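Local coordinates for 7beta-hydroxysteroid dehydrogenase (Collinsella aerofaciens, PDB 5FYD), which reduces the 7-oxo group of 7-oxolithocholate with NADPH to yield the bile acid ursodeoxycholate, at residues L12-T17 with V36-R41. Residues are numbered along the deposited sequence; the frame is centred on the assembly and turned at random.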
# COMPACT_ATOMS: atom_id res chain seq x y z
N LEU A 12 -16.23 19.31 9.25
CA LEU A 12 -15.81 19.09 7.88
C LEU A 12 -14.58 18.23 7.92
O LEU A 12 -13.54 18.65 8.46
CB LEU A 12 -15.50 20.44 7.25
CG LEU A 12 -14.88 20.49 5.87
CD1 LEU A 12 -15.74 19.79 4.84
CD2 LEU A 12 -14.65 21.93 5.47
N ILE A 13 -14.68 17.05 7.34
CA ILE A 13 -13.55 16.16 7.24
C ILE A 13 -13.08 16.12 5.79
O ILE A 13 -13.78 15.60 4.90
CB ILE A 13 -13.89 14.73 7.72
CG1 ILE A 13 -14.56 14.78 9.12
CG2 ILE A 13 -12.65 13.84 7.71
CD1 ILE A 13 -13.82 15.58 10.17
N LEU A 14 -11.88 16.64 5.56
CA LEU A 14 -11.32 16.76 4.21
C LEU A 14 -10.39 15.57 3.97
O LEU A 14 -9.21 15.57 4.38
CB LEU A 14 -10.60 18.09 4.05
CG LEU A 14 -11.55 19.27 4.26
CD1 LEU A 14 -10.87 20.52 4.78
CD2 LEU A 14 -12.31 19.52 2.96
N GLY A 15 -10.94 14.53 3.34
CA GLY A 15 -10.25 13.26 3.14
C GLY A 15 -10.86 12.21 4.04
O GLY A 15 -10.20 11.71 4.94
N ALA A 16 -12.12 11.86 3.76
CA ALA A 16 -12.96 11.19 4.74
C ALA A 16 -13.08 9.67 4.63
O ALA A 16 -13.65 9.06 5.52
CB ALA A 16 -14.35 11.79 4.70
N THR A 17 -12.59 9.06 3.56
CA THR A 17 -12.89 7.63 3.34
C THR A 17 -11.84 6.66 3.87
O THR A 17 -12.18 5.55 4.27
CB THR A 17 -13.20 7.34 1.88
OG1 THR A 17 -12.28 8.05 1.05
CG2 THR A 17 -14.62 7.83 1.58
N VAL A 36 -19.80 16.87 7.23
CA VAL A 36 -19.54 17.08 5.81
C VAL A 36 -18.32 16.25 5.52
O VAL A 36 -17.26 16.49 6.11
CB VAL A 36 -19.25 18.56 5.47
CG1 VAL A 36 -19.14 18.73 3.97
CG2 VAL A 36 -20.32 19.47 6.01
N MET A 37 -18.46 15.27 4.64
CA MET A 37 -17.38 14.34 4.32
C MET A 37 -16.98 14.53 2.87
O MET A 37 -17.84 14.54 1.97
CB MET A 37 -17.77 12.88 4.61
CG MET A 37 -19.00 12.36 3.91
SD MET A 37 -19.36 10.70 4.55
CE MET A 37 -19.97 11.16 6.15
N VAL A 38 -15.67 14.71 2.65
CA VAL A 38 -15.16 15.10 1.36
C VAL A 38 -14.05 14.17 0.93
O VAL A 38 -13.17 13.79 1.73
CB VAL A 38 -14.60 16.53 1.38
CG1 VAL A 38 -14.32 17.01 -0.05
CG2 VAL A 38 -15.54 17.49 2.11
N GLY A 39 -14.11 13.81 -0.35
CA GLY A 39 -13.09 12.95 -0.93
C GLY A 39 -13.40 12.64 -2.38
O GLY A 39 -14.44 13.03 -2.87
N ARG A 40 -12.49 11.95 -3.04
CA ARG A 40 -12.66 11.67 -4.48
C ARG A 40 -13.56 10.46 -4.78
O ARG A 40 -14.17 10.42 -5.83
CB ARG A 40 -11.33 11.58 -5.23
CG ARG A 40 -10.25 10.74 -4.61
CD ARG A 40 -9.13 10.52 -5.62
NE ARG A 40 -9.51 9.46 -6.53
CZ ARG A 40 -9.37 8.14 -6.29
NH1 ARG A 40 -8.84 7.69 -5.15
NH2 ARG A 40 -9.79 7.27 -7.20
N ARG A 41 -13.66 9.51 -3.85
CA ARG A 41 -14.43 8.28 -4.06
C ARG A 41 -15.87 8.43 -3.56
O ARG A 41 -16.19 8.07 -2.42
CB ARG A 41 -13.73 7.10 -3.40
CG ARG A 41 -12.54 6.61 -4.21
CD ARG A 41 -11.96 5.34 -3.63
NE ARG A 41 -11.38 5.59 -2.31
CZ ARG A 41 -10.09 5.56 -1.99
NH1 ARG A 41 -9.14 5.29 -2.88
NH2 ARG A 41 -9.73 5.82 -0.73
O HOH W 1 -12.27 9.35 -1.08
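Leu12 pushes a methyl, CD1, into the notch between two valines of the neighbouring strand, 3.7 Å from Val36 CG1 and 3.6 Å from Val38 CG2. Its CG stands anti to the backbone N (chi1 173°), which brings the end of the side chain closer to the partner strand than its root. On the same face Leu14 runs alongside Val38 in the same direction, with CD2 3.9 Å from Val38 CG2, while Phe67 touches both residues. The ends of Ile13 and Met37, on the other face, lead away from the partner strand; Ala16, just past the strand end, seats CB against Met37 CB at 3.6 Å. The parallel register rests on Ile13 N to Val36 O, nearly straight at 170°, and on the return bond from Val38 N to Ile13 O. Val38 O then accepts twice, from Gly15 N (2.8 Å) and Ala16 N (3.0 Å), which approach from opposite faces of its carbonyl plane, a bifurcated acceptor where the chain leaves the strand. Beyond it the segments diverge around a water that accepts from Arg41 N and lies unusually close, 2.5 Å, to Thr17 OG1. Thr17, Arg40 and Arg41 bind NADP(+), so this splayed end belongs to the cofactor site. Two adjacent parallel strands, 11° apart in direction and linked through helix 19-30, form the first beta-alpha-beta unit of the Rossmann fold in short-chain dehydrogenases.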